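Local coordinates for Alpha/beta hydrolase (Pectobacterium atrosepticum SCRI1043, PDB 3BDV), which is probably a hydrolase of the alpha/beta-hydrolase fold, of the serine hydrolase family, and carries bound calcium in the crystal, at residues 2-7 and 39-44; 9-14 and 175-180; 139-144 and 155-160. One frame throughout, in Å; residues are numbered along the deposited sequence. Where two conformers were deposited one is given.

Contact 1 of 3, residues 2-7 and 39-44; sequences MQTTEI and ERRFPH. With EDO (1,2-ethanediol), chain H.
Arg41 reaches from the C-terminal end of helix 34-41 to the start of helix 4-15, and its terminal NH2 lies 3.3 Å from Thr4 CG2 and 4.0 Å from Ile7 CG2. Both methyls sit obliquely to the guanidinium; the Arg41 side chain crosses that of Ile7 at about a right angle. The reach comes from a straight chain: CG is anti to the backbone N (chi1 -171°) and the carbons run extended as far as NE. The aliphatic part is backed by Phe42, one face of whose ring takes Arg41 CG 3.6 Å above its plane.

The charge is met by salt bridges from NE to Asp8, next along helix 4-15, and from NH1 to Glu174 of helix 174-185, to which Thr4 OG1 is also hydrogen-bonded.

On helix 4-15 itself, Gln3 occupies the N-cap position and its carbonyl O receives Ile7 N at 2.8 Å. Gln3 OE1 accepts a 2.6 Å hydrogen bond from O2 of an ethanediol molecule, probably a crystallisation additive.

Between the segments, then, methyl groups border a guanidinium nitrogen without a shared polar bond; Asp8 and Glu174 compensate the charge and fix where the guanidinium lies, Glu174 holding Thr4 as well.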
loop_
_atom_site.group_PDB
_atom_site.type_symbol
_atom_site.label_atom_id
_atom_site.label_comp_id
_atom_site.label_asym_id
_atom_site.label_seq_id
_atom_site.Cartn_x
_atom_site.Cartn_y
_atom_site.Cartn_z
HETATM N N MSE A 2 -15.504 13.307 10.194
HETATM C CA MSE A 2 -16.539 14.078 9.492
HETATM C C MSE A 2 -17.215 13.248 8.384
HETATM O O MSE A 2 -18.424 13.362 8.165
HETATM C CB MSE A 2 -15.890 15.327 8.883
HETATM C CG MSE A 2 -16.784 16.541 8.732
HETATM SE SE MSE A 2 -15.778 17.927 7.750
HETATM C CE MSE A 2 -16.108 17.325 5.832
ATOM N N GLN A 3 -16.427 12.401 7.719
ATOM C CA GLN A 3 -16.877 11.623 6.556
ATOM C C GLN A 3 -16.949 10.097 6.806
ATOM O O GLN A 3 -17.135 9.325 5.863
ATOM C CB GLN A 3 -15.946 11.922 5.359
ATOM C CG GLN A 3 -15.685 13.433 5.102
ATOM C CD GLN A 3 -15.447 13.783 3.618
ATOM O OE1 GLN A 3 -14.496 13.308 3.001
ATOM N NE2 GLN A 3 -16.313 14.626 3.057
ATOM N N THR A 4 -16.821 9.677 8.069
ATOM C CA THR A 4 -16.764 8.246 8.473
ATOM C C THR A 4 -17.859 7.294 7.886
ATOM O O THR A 4 -17.550 6.241 7.321
ATOM C CB THR A 4 -16.813 8.120 10.048
ATOM O OG1 THR A 4 -15.635 8.690 10.635
ATOM C CG2 THR A 4 -16.953 6.665 10.499
ATOM N N THR A 5 -19.124 7.649 8.070
ATOM C CA THR A 5 -20.225 6.782 7.650
ATOM C C THR A 5 -20.243 6.663 6.136
ATOM O O THR A 5 -20.476 5.575 5.591
ATOM C CB THR A 5 -21.611 7.295 8.163
ATOM N N GLU A 6 -19.968 7.771 5.449
ATOM C CA GLU A 6 -19.947 7.711 4.001
ATOM C C GLU A 6 -18.738 6.948 3.523
ATOM O O GLU A 6 -18.871 6.182 2.554
ATOM C CB GLU A 6 -20.051 9.066 3.312
ATOM C CG GLU A 6 -20.466 8.908 1.836
ATOM N N ILE A 7 -17.579 7.100 4.199
ATOM C CA ILE A 7 -16.383 6.301 3.873
ATOM C C ILE A 7 -16.715 4.805 4.008
ATOM O O ILE A 7 -16.427 4.002 3.136
ATOM C CB ILE A 7 -15.146 6.633 4.816
ATOM C CG1 ILE A 7 -14.438 7.921 4.396
ATOM C CG2 ILE A 7 -14.138 5.464 4.848
ATOM C CD1 ILE A 7 -13.297 8.415 5.370
ATOM N N GLU A 39 -7.591 -2.826 9.344
ATOM C CA GLU A 39 -7.920 -4.236 9.521
ATOM C C GLU A 39 -9.038 -4.421 10.531
ATOM O O GLU A 39 -9.940 -5.198 10.299
ATOM C CB GLU A 39 -6.692 -4.979 9.965
ATOM C CG GLU A 39 -6.864 -6.460 9.962
ATOM C CD GLU A 39 -5.626 -7.165 10.434
ATOM O OE1 GLU A 39 -4.802 -6.557 11.197
ATOM O OE2 GLU A 39 -5.508 -8.342 10.047
ATOM N N ARG A 40 -8.958 -3.741 11.675
ATOM C CA ARG A 40 -10.050 -3.778 12.656
ATOM C C ARG A 40 -11.353 -3.173 12.108
ATOM O O ARG A 40 -12.445 -3.662 12.392
ATOM C CB ARG A 40 -9.690 -3.043 13.956
ATOM C CG ARG A 40 -8.573 -3.655 14.763
ATOM C CD ARG A 40 -8.469 -3.017 16.136
ATOM N NE ARG A 40 -7.936 -1.646 16.089
ATOM C CZ ARG A 40 -6.636 -1.349 15.999
ATOM N NH1 ARG A 40 -5.709 -2.297 15.942
ATOM N NH2 ARG A 40 -6.271 -0.094 16.008
ATOM N N ARG A 41 -11.240 -2.091 11.340
ATOM C CA ARG A 41 -12.422 -1.418 10.799
ATOM C C ARG A 41 -13.150 -2.211 9.687
ATOM O O ARG A 41 -14.401 -2.177 9.599
ATOM C CB ARG A 41 -11.991 -0.023 10.329
ATOM C CG ARG A 41 -13.092 0.871 9.947
ATOM C CD ARG A 41 -12.561 2.213 9.658
ATOM N NE ARG A 41 -13.595 3.142 9.206
ATOM C CZ ARG A 41 -13.513 4.459 9.332
ATOM N NH1 ARG A 41 -12.485 5.007 9.948
ATOM N NH2 ARG A 41 -14.480 5.234 8.873
ATOM N N PHE A 42 -12.380 -3.000 8.924
ATOM C CA PHE A 42 -12.850 -3.749 7.762
ATOM C C PHE A 42 -12.334 -5.193 7.869
ATOM O O PHE A 42 -11.322 -5.571 7.259
ATOM C CB PHE A 42 -12.339 -3.099 6.480
ATOM C CG PHE A 42 -12.795 -1.675 6.315
ATOM C CD1 PHE A 42 -14.105 -1.385 6.010
ATOM C CD2 PHE A 42 -11.934 -0.638 6.546
ATOM C CE1 PHE A 42 -14.556 -0.062 5.907
ATOM C CE2 PHE A 42 -12.363 0.681 6.431
ATOM C CZ PHE A 42 -13.678 0.968 6.136
ATOM N N PRO A 43 -12.986 -5.995 8.710
ATOM C CA PRO A 43 -12.408 -7.301 9.024
ATOM C C PRO A 43 -12.346 -8.280 7.868
ATOM O O PRO A 43 -11.707 -9.339 7.995
ATOM C CB PRO A 43 -13.323 -7.835 10.146
ATOM C CG PRO A 43 -14.133 -6.690 10.608
ATOM C CD PRO A 43 -14.228 -5.738 9.455
ATOM N N HIS A 44 -13.033 -7.969 6.772
ATOM C CA HIS A 44 -12.962 -8.779 5.561
ATOM C C HIS A 44 -11.712 -8.434 4.730
ATOM O O HIS A 44 -11.359 -9.183 3.839
ATOM C CB HIS A 44 -14.225 -8.601 4.710
ATOM C CG HIS A 44 -14.646 -7.165 4.553
ATOM N ND1 HIS A 44 -15.074 -6.397 5.619
ATOM C CD2 HIS A 44 -14.663 -6.348 3.472
ATOM C CE1 HIS A 44 -15.362 -5.179 5.195
ATOM N NE2 HIS A 44 -15.123 -5.124 3.897
HETATM C C1 EDO H . -17.181 10.052 1.744
HETATM O O1 EDO H . -18.064 10.014 0.603
HETATM C C2 EDO H . -15.684 10.023 1.410
HETATM O O2 EDO H . -15.093 11.333 1.424
#

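Contact 2 of 3, residues 9-14 and 175-180; sequences LRLTEV and YGLKRL. With EDO (1,2-ethanediol), chain H.
Leu11 meets helix 174-185 with both of its methyls. CD1 lies 3.9 Å from Leu177 CD2 and 3.8 Å from the backbone O of the same residue, while CD2 rests 4.2 Å from Leu180 CG. The leucine side chains cross at about right angles, and Leu11 touches two residues three apart on the opposing helix. Its CG stands anti to the carbonyl carbon (chi1 -77°), which carries the fork across to that helix.

The next shell closes round these methyls. Leu11 and Leu180 both touch Met20 of strand 19-23, which brings the helix pair against the beta-sheet. Trp45, a loop residue, is touched by both Leu177 and Leu180, and Leu177 also meets Trp38 and Arg41 of helix 34-41.

Farther out, polar groups border the leucines. Arg10 is bent at chi3 (73°) and donates from NH1 to ethanediol O1 at 2.8 Å, with the oxygen at the guanidinium edge and in its plane; its NE forms a salt bridge with Glu185. The diol's O2 comes 3.2 Å from Lys178 CG, and Lys178 NZ pairs with Glu182. Apart from the contact, within helix 174-185, Arg179 NH1 donates in its own plane to Tyr175 OH at 3.0 Å.

Between side chains the contact is thus apolar, a buried leucine cluster, whereas at its border the Arg10-Glu185 salt bridge joins helix 4-15 to the C-terminal part of helix 174-185.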
loop_
_atom_site.group_PDB
_atom_site.type_symbol
_atom_site.label_atom_id
_atom_site.label_comp_id
_atom_site.label_asym_id
_atom_site.label_seq_id
_atom_site.Cartn_x
_atom_site.Cartn_y
_atom_site.Cartn_z
ATOM N N LEU A 9 -19.594 3.145 4.077
ATOM C CA LEU A 9 -20.565 2.608 3.089
ATOM C C LEU A 9 -19.904 2.404 1.736
ATOM O O LEU A 9 -20.067 1.371 1.098
ATOM C CB LEU A 9 -21.750 3.558 2.892
ATOM C CG LEU A 9 -22.783 3.728 4.011
ATOM C CD1 LEU A 9 -23.571 5.045 3.855
ATOM C CD2 LEU A 9 -23.707 2.522 4.037
ATOM N N ARG A 10 -19.127 3.392 1.305
ATOM C CA ARG A 10 -18.488 3.317 -0.007
ATOM C C ARG A 10 -17.489 2.184 -0.028
ATOM O O ARG A 10 -17.476 1.403 -0.972
ATOM C CB ARG A 10 -17.811 4.638 -0.360
ATOM C CG ARG A 10 -18.806 5.722 -0.787
ATOM C CD ARG A 10 -18.139 7.060 -0.950
ATOM N NE ARG A 10 -17.300 7.137 -2.151
ATOM C CZ ARG A 10 -16.619 8.237 -2.465
ATOM N NH1 ARG A 10 -16.658 9.305 -1.685
ATOM N NH2 ARG A 10 -15.852 8.284 -3.517
ATOM N N LEU A 11 -16.696 2.036 1.041
ATOM C CA LEU A 11 -15.686 0.958 1.057
ATOM C C LEU A 11 -16.309 -0.425 1.195
ATOM O O LEU A 11 -15.831 -1.392 0.606
ATOM C CB LEU A 11 -14.594 1.188 2.118
ATOM C CG LEU A 11 -13.575 2.234 1.680
ATOM C CD1 LEU A 11 -12.754 2.726 2.911
ATOM C CD2 LEU A 11 -12.699 1.757 0.546
ATOM N N THR A 12 -17.417 -0.501 1.920
ATOM C CA THR A 12 -18.170 -1.754 2.020
ATOM C C THR A 12 -18.692 -2.212 0.633
ATOM O O THR A 12 -18.551 -3.372 0.265
ATOM C CB THR A 12 -19.308 -1.624 3.085
ATOM O OG1 THR A 12 -18.714 -1.437 4.378
ATOM C CG2 THR A 12 -20.196 -2.871 3.078
ATOM N N GLU A 13 -19.198 -1.292 -0.181
ATOM C CA GLU A 13 -19.558 -1.621 -1.572
ATOM C C GLU A 13 -18.387 -2.040 -2.447
ATOM O O GLU A 13 -18.507 -2.955 -3.280
ATOM C CB GLU A 13 -20.254 -0.459 -2.260
ATOM C CG GLU A 13 -21.610 -0.137 -1.689
ATOM C CD GLU A 13 -22.582 -1.296 -1.839
ATOM O OE1 GLU A 13 -22.813 -1.721 -2.991
ATOM O OE2 GLU A 13 -23.087 -1.792 -0.805
ATOM N N VAL A 14 -17.260 -1.347 -2.318
ATOM C CA VAL A 14 -16.067 -1.724 -3.092
ATOM C C VAL A 14 -15.665 -3.157 -2.768
ATOM O O VAL A 14 -15.307 -3.917 -3.644
ATOM C CB VAL A 14 -14.898 -0.760 -2.808
ATOM C CG1 VAL A 14 -13.546 -1.312 -3.281
ATOM C CG2 VAL A 14 -15.198 0.649 -3.436
ATOM N N TYR A 175 -8.235 10.168 5.950
ATOM C CA TYR A 175 -7.900 10.721 4.628
ATOM C C TYR A 175 -7.404 9.624 3.689
ATOM O O TYR A 175 -7.789 9.601 2.509
ATOM C CB TYR A 175 -6.879 11.891 4.678
ATOM C CG TYR A 175 -6.728 12.528 3.301
ATOM C CD1 TYR A 175 -7.724 13.350 2.785
ATOM C CD2 TYR A 175 -5.616 12.272 2.513
ATOM C CE1 TYR A 175 -7.607 13.909 1.522
ATOM C CE2 TYR A 175 -5.493 12.838 1.253
ATOM C CZ TYR A 175 -6.494 13.634 0.760
ATOM O OH TYR A 175 -6.385 14.141 -0.525
ATOM N N GLY A 176 -6.574 8.705 4.184
ATOM C CA GLY A 176 -6.171 7.564 3.367
ATOM C C GLY A 176 -7.335 6.678 2.924
ATOM O O GLY A 176 -7.412 6.217 1.767
ATOM N N LEU A 177 -8.250 6.401 3.842
ATOM C CA LEU A 177 -9.459 5.672 3.507
ATOM C C LEU A 177 -10.314 6.383 2.483
ATOM O O LEU A 177 -10.846 5.757 1.565
ATOM C CB LEU A 177 -10.273 5.428 4.777
ATOM C CG LEU A 177 -9.719 4.415 5.763
ATOM C CD1 LEU A 177 -10.646 4.401 6.973
ATOM C CD2 LEU A 177 -9.565 2.976 5.119
ATOM N N LYS A 178 -10.464 7.692 2.644
ATOM C CA LYS A 178 -11.177 8.513 1.640
ATOM C C LYS A 178 -10.551 8.396 0.253
ATOM O O LYS A 178 -11.231 8.119 -0.709
ATOM C CB LYS A 178 -11.253 9.982 2.084
ATOM C CG LYS A 178 -11.981 10.919 1.098
ATOM C CD LYS A 178 -11.914 12.429 1.452
ATOM C CE LYS A 178 -10.738 13.151 0.724
ATOM N NZ LYS A 178 -10.926 13.534 -0.735
ATOM N N ARG A 179 -9.246 8.635 0.140
ATOM C CA ARG A 179 -8.578 8.460 -1.146
ATOM C C ARG A 179 -8.674 7.062 -1.714
ATOM O O ARG A 179 -8.819 6.884 -2.925
ATOM C CB ARG A 179 -7.106 8.889 -1.029
ATOM C CG ARG A 179 -6.973 10.308 -0.713
ATOM C CD ARG A 179 -7.646 11.169 -1.758
ATOM N NE ARG A 179 -7.092 10.949 -3.088
ATOM C CZ ARG A 179 -6.162 11.706 -3.671
ATOM N NH1 ARG A 179 -5.678 12.778 -3.067
ATOM N NH2 ARG A 179 -5.771 11.410 -4.917
ATOM N N LEU A 180 -8.540 6.056 -0.870
ATOM C CA LEU A 180 -8.683 4.706 -1.305
ATOM C C LEU A 180 -10.067 4.448 -1.908
ATOM O O LEU A 180 -10.208 3.758 -2.887
ATOM C CB LEU A 180 -8.484 3.776 -0.118
ATOM C CG LEU A 180 -8.652 2.269 -0.380
ATOM C CD1 LEU A 180 -7.724 1.730 -1.510
ATOM C CD2 LEU A 180 -8.477 1.532 0.903
HETATM C C1 EDO H . -17.181 10.052 1.744
HETATM O O1 EDO H . -18.064 10.014 0.603
HETATM C C2 EDO H . -15.684 10.023 1.410
HETATM O O2 EDO H . -15.093 11.333 1.424
#

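Contact 3 of 3, residues 139-144 and 155-160; sequences MSFTRA and LVDVGE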
loop_
_atom_site.group_PDB
_atom_site.type_symbol
_atom_site.label_atom_id
_atom_site.label_comp_id
_atom_site.label_asym_id
_atom_site.label_seq_id
_atom_site.Cartn_x
_atom_site.Cartn_y
_atom_site.Cartn_z
HETATM N N MSE A 139 12.561 8.186 2.652
HETATM C CA MSE A 139 12.300 8.670 1.302
HETATM C C MSE A 139 12.116 10.175 1.263
HETATM O O MSE A 139 11.218 10.704 1.904
HETATM C CB MSE A 139 11.069 7.944 0.710
HETATM C CG MSE A 139 10.668 8.365 -0.699
HETATM SE SE MSE A 139 11.778 7.731 -2.105
HETATM C CE MSE A 139 10.811 6.080 -2.601
ATOM N N SER A 140 12.994 10.881 0.552
ATOM C CA SER A 140 12.823 12.352 0.435
ATOM C C SER A 140 11.627 12.607 -0.451
ATOM O O SER A 140 11.288 11.787 -1.316
ATOM C CB SER A 140 14.039 13.077 -0.170
ATOM O OG SER A 140 14.269 12.744 -1.520
ATOM N N PHE A 141 10.991 13.751 -0.261
ATOM C CA PHE A 141 9.848 14.080 -1.109
ATOM C C PHE A 141 10.206 14.186 -2.591
ATOM O O PHE A 141 9.463 13.715 -3.464
ATOM C CB PHE A 141 9.160 15.356 -0.629
ATOM C CG PHE A 141 7.913 15.644 -1.386
ATOM C CD1 PHE A 141 6.775 14.915 -1.124
ATOM C CD2 PHE A 141 7.896 16.584 -2.403
ATOM C CE1 PHE A 141 5.597 15.137 -1.857
ATOM C CE2 PHE A 141 6.747 16.810 -3.144
ATOM C CZ PHE A 141 5.600 16.085 -2.875
ATOM N N THR A 142 11.360 14.766 -2.912
ATOM C CA THR A 142 11.701 14.934 -4.321
ATOM C C THR A 142 11.951 13.574 -4.953
ATOM O O THR A 142 11.601 13.376 -6.112
ATOM C CB THR A 142 12.823 15.972 -4.544
ATOM O OG1 THR A 142 13.991 15.555 -3.869
ATOM C CG2 THR A 142 12.397 17.340 -3.998
ATOM N N ARG A 143 12.495 12.625 -4.190
ATOM C CA ARG A 143 12.681 11.282 -4.719
ATOM C C ARG A 143 11.376 10.534 -4.835
ATOM O O ARG A 143 11.224 9.703 -5.746
ATOM C CB ARG A 143 13.694 10.462 -3.906
ATOM C CG ARG A 143 15.099 10.900 -4.130
ATOM C CD ARG A 143 15.624 10.605 -5.499
ATOM N NE ARG A 143 15.819 9.175 -5.698
ATOM C CZ ARG A 143 16.324 8.619 -6.784
ATOM N NH1 ARG A 143 16.617 9.353 -7.820
ATOM N NH2 ARG A 143 16.507 7.293 -6.828
ATOM N N ALA A 144 10.453 10.789 -3.913
ATOM C CA ALA A 144 9.077 10.255 -4.046
ATOM C C ALA A 144 8.473 10.727 -5.368
ATOM O O ALA A 144 7.909 9.897 -6.127
ATOM C CB ALA A 144 8.175 10.687 -2.875
ATOM N N LEU A 155 0.664 11.112 -7.288
ATOM C CA LEU A 155 1.471 11.434 -6.115
ATOM C C LEU A 155 0.706 12.341 -5.185
ATOM O O LEU A 155 0.351 13.447 -5.550
ATOM C CB LEU A 155 2.780 12.099 -6.540
ATOM C CG LEU A 155 3.915 12.305 -5.520
ATOM C CD1 LEU A 155 3.679 13.627 -4.658
ATOM C CD2 LEU A 155 4.153 11.081 -4.625
ATOM N N VAL A 156 0.464 11.843 -3.984
ATOM C CA VAL A 156 -0.306 12.542 -2.960
ATOM C C VAL A 156 0.645 12.987 -1.892
ATOM O O VAL A 156 1.235 12.160 -1.208
ATOM C CB VAL A 156 -1.400 11.649 -2.364
ATOM C CG1 VAL A 156 -2.208 12.404 -1.236
ATOM C CG2 VAL A 156 -2.318 11.162 -3.495
ATOM N N ASP A 157 0.843 14.293 -1.846
ATOM C CA ASP A 157 1.662 14.978 -0.817
ATOM C C ASP A 157 0.869 15.132 0.489
ATOM O O ASP A 157 -0.103 15.858 0.533
ATOM C CB ASP A 157 2.076 16.333 -1.409
ATOM C CG ASP A 157 2.966 17.146 -0.507
ATOM O OD1 ASP A 157 3.102 16.818 0.688
ATOM O OD2 ASP A 157 3.558 18.113 -1.032
ATOM N N VAL A 158 1.291 14.404 1.533
ATOM C CA VAL A 158 0.649 14.392 2.850
ATOM C C VAL A 158 1.384 15.320 3.832
ATOM O O VAL A 158 1.157 15.269 5.034
ATOM C CB VAL A 158 0.457 12.946 3.415
ATOM C CG1 VAL A 158 -0.502 12.153 2.503
ATOM C CG2 VAL A 158 1.804 12.234 3.570
ATOM N N GLY A 159 2.226 16.197 3.324
ATOM C CA GLY A 159 2.903 17.151 4.184
ATOM C C GLY A 159 3.953 16.511 5.073
ATOM O O GLY A 159 4.534 15.478 4.730
ATOM N N GLU A 160 4.189 17.130 6.228
ATOM C CA GLU A 160 5.121 16.575 7.192
ATOM C C GLU A 160 4.414 15.527 8.009
ATOM O O GLU A 160 3.873 15.836 9.046
ATOM C CB GLU A 160 5.719 17.668 8.089
ATOM C CG GLU A 160 6.794 18.399 7.405
ATOM C CD GLU A 160 7.357 19.540 8.236
ATOM O OE1 GLU A 160 7.026 19.666 9.416
ATOM O OE2 GLU A 160 8.141 20.295 7.688
#
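Asp157 holds its carboxylate between two donors while lying against the ring of Phe141. OD1 accepts from Gly159 N at 2.8 Å, nearly along the C-O axis, with an N-H...acceptor angle of 158°; this is an Asx turn. OD2 is hydrogen-bonded to NE2 of His134, whose ring stacks with that of Phe141. The same OD2 comes within 3.4 Å of Phe141 CZ, and ring and carboxylate planes are turned 38° apart.

Phe141, at the start of helix 141-151, extends its ring toward strand 154-157 because CG is anti to the backbone N (chi1 -174°). Its CZ also meets Leu155 CD1 at 3.6 Å, approached obliquely, and so lies near both Leu155 and Asp157. Leu155 uses its other methyl on the helix: CD2 is 4.4 Å from Ala144 CB, and Ala132 of strand 128-132 touches both residues. Ser140 N-caps helix 141-151, its OG accepting from Arg143 N at 3.2 Å.

These pieces belong to the beta-alpha-beta unit of strand 128-132, helix 141-151 and the outermost strand 154-157. Apolar packing along the strand gives way at Asp157 to a carboxylate whose two oxygens are both bonded, which fixes its rotation beside the aromatic ring and probably favours the charged form of the acid.

How the contacts relate
From the N terminus, helix 4-15 enters contact 1 first and contact 2 immediately after. Contact 1 closes a loop over strand 19-23 and ends beyond helix 34-41; contact 2 closes only at helix 174-185, so the two cross along the chain. They also touch in space, through Phe42 against Leu11 and Leu177, tying three helices together on one side of the sheet. Contact 3 is a short closure of helix 141-151 on edge strand 154-157, nested inside the long loop of contact 2. It lies about 25 Å from contact 1, centre to centre, but meets contact 2 where Val156 packs on Tyr175 and Arg179.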